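Local coordinates for xylose isomerase-like TIM barrel (Anabaena variabilis ATCC 29413, PDB 2QW5), which probably acts as a sugar isomerase or epimerase and binds a zinc ion and D-xylose within its barrel, at residues 58-61 against 62-65; 111-114 against 115-119; 322-325 against 326-329. All coordinates share one frame; numbering follows the deposited sequence. Where two conformers were deposited one is given.

Contact 1. Residues 58-61 against 62-65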
# COMPACT_ATOMS: atom_id res chain seq x y z
N GLU A 58 25.32 -13.83 -9.25
CA GLU A 58 26.39 -13.87 -10.24
C GLU A 58 27.58 -12.99 -9.87
O GLU A 58 28.65 -13.18 -10.45
CB GLU A 58 25.93 -13.49 -11.66
CG GLU A 58 25.15 -12.17 -11.81
CD GLU A 58 23.61 -12.36 -11.74
OE1 GLU A 58 23.08 -13.26 -10.99
OE2 GLU A 58 22.94 -11.58 -12.45
N ASN A 59 27.40 -12.04 -8.95
CA ASN A 59 28.47 -11.12 -8.52
C ASN A 59 29.16 -11.45 -7.17
O ASN A 59 29.85 -10.58 -6.63
CB ASN A 59 27.92 -9.70 -8.47
CG ASN A 59 27.38 -9.24 -9.79
OD1 ASN A 59 27.81 -9.71 -10.84
ND2 ASN A 59 26.42 -8.31 -9.74
N TYR A 60 29.01 -12.66 -6.64
CA TYR A 60 29.70 -12.99 -5.37
C TYR A 60 31.21 -12.80 -5.37
O TYR A 60 31.76 -12.20 -4.41
CB TYR A 60 29.37 -14.39 -4.88
CG TYR A 60 27.91 -14.60 -4.51
CD1 TYR A 60 27.13 -13.57 -3.94
CD2 TYR A 60 27.34 -15.86 -4.60
CE1 TYR A 60 25.81 -13.77 -3.58
CE2 TYR A 60 26.01 -16.08 -4.22
CZ TYR A 60 25.26 -15.03 -3.69
OH TYR A 60 23.97 -15.19 -3.35
N ALA A 61 31.86 -13.28 -6.43
CA ALA A 61 33.30 -13.19 -6.55
C ALA A 61 33.71 -11.72 -6.69
O ALA A 61 34.68 -11.27 -6.03
CB ALA A 61 33.80 -14.06 -7.70
N GLN A 62 32.96 -10.95 -7.50
CA GLN A 62 33.28 -9.53 -7.67
C GLN A 62 33.10 -8.75 -6.35
O GLN A 62 33.90 -7.87 -6.04
CB GLN A 62 32.49 -8.88 -8.82
CG GLN A 62 32.92 -7.43 -9.15
CD GLN A 62 34.42 -7.31 -9.44
OE1 GLN A 62 34.91 -7.79 -10.46
NE2 GLN A 62 35.15 -6.68 -8.52
N ASP A 63 32.07 -9.09 -5.58
CA ASP A 63 31.86 -8.45 -4.27
C ASP A 63 33.04 -8.70 -3.33
O ASP A 63 33.52 -7.77 -2.68
CB ASP A 63 30.58 -8.97 -3.59
CG ASP A 63 29.29 -8.53 -4.28
OD1 ASP A 63 29.29 -7.47 -4.92
OD2 ASP A 63 28.27 -9.26 -4.13
N LEU A 64 33.51 -9.95 -3.30
CA LEU A 64 34.62 -10.33 -2.40
C LEU A 64 35.89 -9.55 -2.73
O LEU A 64 36.55 -9.02 -1.84
CB LEU A 64 34.87 -11.84 -2.47
CG LEU A 64 35.88 -12.44 -1.50
CD1 LEU A 64 35.60 -12.00 -0.05
CD2 LEU A 64 35.91 -13.95 -1.63
N GLU A 65 36.14 -9.41 -4.02
CA GLU A 65 37.25 -8.63 -4.53
C GLU A 65 37.10 -7.16 -4.18
O GLU A 65 38.04 -6.55 -3.71
CB GLU A 65 37.34 -8.85 -6.05
CG GLU A 65 38.45 -8.11 -6.76
CD GLU A 65 38.65 -8.67 -8.17
OE1 GLU A 65 37.65 -8.73 -8.94
OE2 GLU A 65 39.81 -9.05 -8.48
O HOH W 1 31.57 -12.17 -9.74
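OD2 of D63 lies at the edge of the Y60 ring, near its plane, at a loose 4.5 Å from CD1 of Y60. The same carboxylate oxygen, OD2 of D63, is also 3.2 Å from N59 O. Two acceptors so close cannot bond to each other, and their closeness is probably offset by R114 of helix 101-120, whose NH1 forms a salt bridge with OD2. A first torsion of -70° turns the carboxylate back along the helix, with CG beside the backbone N and anti to the carbonyl carbon, which brings it to N59 and the Y60 rim. Y60 itself leans on helix 101-120, against Y110, S113 and R114.

These side chains sit on the opening turn of helix 60-76, with N59 at the N-cap position. D63 N binds N59 O at 2.9 Å, and the same pattern continues from L64 N to Y60 O and from E65 N to A61 O, each 3.1 Å. Q62 N, in the first turn, is served by a water at 2.9 Å, which in turn donates to E58 O and thus links E58, just before the helix, to its first turn. With an alanine in place of D63 the carboxylate would be gone, and R114 NH1 would probably be left without this charged mate. A negative charge this close to a helix start is likely to be favoured by the helix dipole, and here it also ties the crossover helix between strands 47-51 and 83-87 of the TIM barrel to the helix that follows strand 83-87.

Contact 2. Residues 111-114 against 115-119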
# COMPACT_ATOMS: atom_id res chain seq x y z
N LEU A 111 24.51 -16.20 2.27
CA LEU A 111 25.04 -15.98 3.62
C LEU A 111 26.53 -16.35 3.71
O LEU A 111 27.28 -15.61 4.36
CB LEU A 111 24.18 -16.66 4.68
CG LEU A 111 22.75 -16.13 4.81
CD1 LEU A 111 21.81 -17.09 5.65
CD2 LEU A 111 22.71 -14.77 5.43
N LYS A 112 26.95 -17.41 3.00
CA LYS A 112 28.40 -17.81 2.93
C LYS A 112 29.23 -16.73 2.24
O LYS A 112 30.39 -16.44 2.67
CB LYS A 112 28.62 -19.14 2.24
CG LYS A 112 28.15 -20.39 3.01
CD LYS A 112 28.39 -21.62 2.15
CE LYS A 112 28.20 -22.90 2.94
NZ LYS A 112 28.35 -24.13 2.09
N SER A 113 28.67 -16.14 1.20
CA SER A 113 29.32 -14.98 0.53
C SER A 113 29.54 -13.83 1.49
O SER A 113 30.59 -13.16 1.48
CB SER A 113 28.46 -14.46 -0.66
OG SER A 113 28.86 -13.17 -1.04
N ARG A 114 28.53 -13.56 2.31
CA ARG A 114 28.60 -12.46 3.24
C ARG A 114 29.57 -12.80 4.36
O ARG A 114 30.33 -11.92 4.79
CB ARG A 114 27.22 -11.98 3.68
CG ARG A 114 26.54 -10.95 2.74
CD ARG A 114 26.51 -11.25 1.24
NE ARG A 114 26.23 -10.05 0.45
CZ ARG A 114 26.60 -9.83 -0.81
NH1 ARG A 114 27.30 -10.71 -1.52
NH2 ARG A 114 26.24 -8.69 -1.39
N VAL A 115 29.61 -14.07 4.80
CA VAL A 115 30.66 -14.50 5.76
C VAL A 115 32.07 -14.21 5.11
O VAL A 115 32.93 -13.70 5.77
CB VAL A 115 30.56 -16.01 6.19
CG1 VAL A 115 31.80 -16.45 7.00
CG2 VAL A 115 29.26 -16.34 7.01
N ASP A 116 32.29 -14.58 3.84
CA ASP A 116 33.56 -14.32 3.13
C ASP A 116 33.94 -12.86 3.09
O ASP A 116 35.09 -12.51 3.33
CB ASP A 116 33.54 -14.81 1.67
CG ASP A 116 33.47 -16.33 1.54
OD1 ASP A 116 33.75 -17.05 2.52
OD2 ASP A 116 33.19 -16.79 0.41
N ILE A 117 32.96 -12.01 2.80
CA ILE A 117 33.17 -10.53 2.79
C ILE A 117 33.57 -10.02 4.20
O ILE A 117 34.43 -9.15 4.35
CB ILE A 117 31.84 -9.82 2.31
CG1 ILE A 117 31.62 -10.08 0.82
CG2 ILE A 117 31.80 -8.34 2.70
CD1 ILE A 117 30.24 -9.59 0.33
N THR A 118 32.91 -10.54 5.23
CA THR A 118 33.21 -10.18 6.63
C THR A 118 34.68 -10.45 6.92
O THR A 118 35.39 -9.54 7.34
CB THR A 118 32.29 -10.92 7.65
OG1 THR A 118 30.95 -10.59 7.34
CG2 THR A 118 32.59 -10.47 9.12
N ALA A 119 35.12 -11.65 6.58
CA ALA A 119 36.51 -12.08 6.77
C ALA A 119 37.47 -11.21 5.95
O ALA A 119 38.49 -10.76 6.49
CB ALA A 119 36.66 -13.56 6.42
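R114 O is gripped twice by T118, through the backbone N at 3.0 Å and through the hydroxyl OG1 at 2.9 Å. The two donors arrive from opposite faces of the carbonyl plane, OG1 tilted 34° from it. T118 can do this because OG1 stands beside its own backbone N, with chi1 at -58°, and leans back over the preceding turn; OG1 is also bonded to OG1 of T86.

The side chain of the same R114, bent at chi2, runs alongside that of I117, one turn on, both pointing the same way. Methyl CD1 of I117 covers one face of the guanidinium, offset toward its rim and 3.6 Å from NH1 of R114. In the plane of the group, NH1 of R114 donates to OG of S113 at 3.0 Å, while NH2 bonds to the carbonyl of A53. OD1 of D116 is bonded to the hydroxyl of Y172 on helix 148-176. CG2 of V115 lies 3.4 Å from L111 O, the oxygen that also accepts from V115 N.

In helix 101-120 of the TIM barrel, then, the buried arginine is held by S113, the A53 carbonyl and the carboxylate of D63, with the I117 methyl over one face. This probably leaves the guanidinium little freedom to turn, and the carboxylate of D63 probably offsets its positive charge in this buried setting.

Contact 3. Residues 322-325 against 326-329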
# COMPACT_ATOMS: atom_id res chain seq x y z
N ILE A 322 29.38 8.26 22.34
CA ILE A 322 30.53 7.59 22.96
C ILE A 322 30.74 8.14 24.38
O ILE A 322 31.05 7.37 25.26
CB ILE A 322 31.83 7.62 22.10
CG1 ILE A 322 32.95 6.77 22.72
CG2 ILE A 322 32.30 9.07 21.81
CD1 ILE A 322 34.00 6.26 21.68
N LYS A 323 30.56 9.46 24.57
CA LYS A 323 30.70 10.10 25.88
C LYS A 323 29.72 9.50 26.89
O LYS A 323 30.14 9.05 27.97
CB LYS A 323 30.60 11.63 25.78
CG LYS A 323 31.85 12.28 25.13
CD LYS A 323 31.60 13.77 24.83
CE LYS A 323 32.82 14.53 24.23
NZ LYS A 323 33.95 14.81 25.17
N VAL A 324 28.44 9.41 26.52
CA VAL A 324 27.43 8.80 27.42
C VAL A 324 27.72 7.32 27.69
O VAL A 324 27.64 6.89 28.83
CB VAL A 324 25.93 9.07 27.00
CG1 VAL A 324 25.51 8.29 25.73
CG2 VAL A 324 25.02 8.69 28.16
N THR A 325 28.06 6.55 26.65
CA THR A 325 28.36 5.11 26.77
C THR A 325 29.52 4.88 27.76
O THR A 325 29.43 4.01 28.64
CB THR A 325 28.68 4.46 25.40
OG1 THR A 325 27.57 4.68 24.50
CG2 THR A 325 28.99 2.95 25.52
N ARG A 326 30.59 5.66 27.62
CA ARG A 326 31.74 5.57 28.54
C ARG A 326 31.41 6.00 29.97
O ARG A 326 31.86 5.34 30.93
CB ARG A 326 32.96 6.36 28.01
CG ARG A 326 33.57 5.71 26.82
CD ARG A 326 35.04 5.96 26.68
NE ARG A 326 35.65 5.19 25.58
CZ ARG A 326 35.95 3.88 25.61
NH1 ARG A 326 35.62 3.07 26.63
NH2 ARG A 326 36.55 3.36 24.53
N LYS A 327 30.58 7.05 30.11
CA LYS A 327 30.13 7.55 31.40
C LYS A 327 29.37 6.47 32.13
O LYS A 327 29.61 6.20 33.31
CB LYS A 327 29.21 8.77 31.25
CG LYS A 327 29.10 9.59 32.54
CD LYS A 327 28.20 10.84 32.51
CE LYS A 327 26.75 10.57 32.97
NZ LYS A 327 25.95 9.76 32.00
N GLU A 328 28.47 5.82 31.42
CA GLU A 328 27.61 4.78 31.98
C GLU A 328 28.33 3.48 32.26
O GLU A 328 28.00 2.78 33.23
CB GLU A 328 26.40 4.58 31.06
CG GLU A 328 25.51 5.84 31.00
CD GLU A 328 24.83 6.19 32.32
OE1 GLU A 328 24.57 5.28 33.15
OE2 GLU A 328 24.54 7.39 32.50
N LEU A 329 29.26 3.14 31.38
CA LEU A 329 30.15 2.00 31.60
C LEU A 329 31.02 2.28 32.84
O LEU A 329 31.16 1.40 33.67
CB LEU A 329 31.03 1.68 30.40
CG LEU A 329 30.35 0.96 29.24
CD1 LEU A 329 31.24 1.09 28.00
CD2 LEU A 329 29.97 -0.51 29.58
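T325 and L329 are brought together by their first torsions: CG2 of T325 lies anti to the backbone N with OG1 at -56°, and CG of L329 stands beside its own N, chi1 -76°, an arrangement in which the two side chains run side by side and point the same way. Methyl CG2 of T325 meets CD1 of L329 at 3.8 Å. The pair belongs to helix 314-332, the last helix of this TIM barrel chain, and packs on strand 11-14: both side chains touch I11, while T325 also meets W263 and L329 meets L267 of helix 263-273. OG1 of T325 bonds to the carbonyl of A321, one turn back.

V324 places its CG1 in the crowded position between backbone N and carbonyl carbon, chi1 72°, and thereby sends CG2 toward the next turn. There the V324 side chain lies across those of K327 and E328, its CG2 4.1 Å from CG of E328. The lysine K327 brings its NZ to the same valine methyl, CG2 of V324, also at 4.1 Å. I322 comes near R326 through CG1, 4.2 Å from NE of the arginine, and NH2 of R326 bonds to the carbonyl of S9.

Beneath the side chains the backbone bonds are regular, from R326 N to I322 O and from K327 N to K323 O at 3.0 Å each. CG of E328 lies 3.2 Å from V324 O, and the carboxylate of this glutamate is shared with K331. NZ of K327 closes the local salt bridge to OE2 of E328 at 2.8 Å, meeting the oxygen on its anti side and 29° out of the carboxylate plane.

In the fold
Each contact is one continuous run of chain, contact 1 at a helix start and the other two inside helices, so none closes a loop of any length, and the three follow in series without nesting or crossing. Contact 1 opens helix 60-76, which leads from strand 47-51 to strand 83-87. Contact 2 lies in helix 101-120, between strands 83-87 and 125-128. The two helices touch, and the centres of contacts 1 and 2 are about 11 Å apart. Contact 3, in helix 314-332 near the C terminus, is on the opposite side of the chain's centre, its nearest atoms about 21 Å from contact 2, and joins the chain's end to the first strand, 11-14.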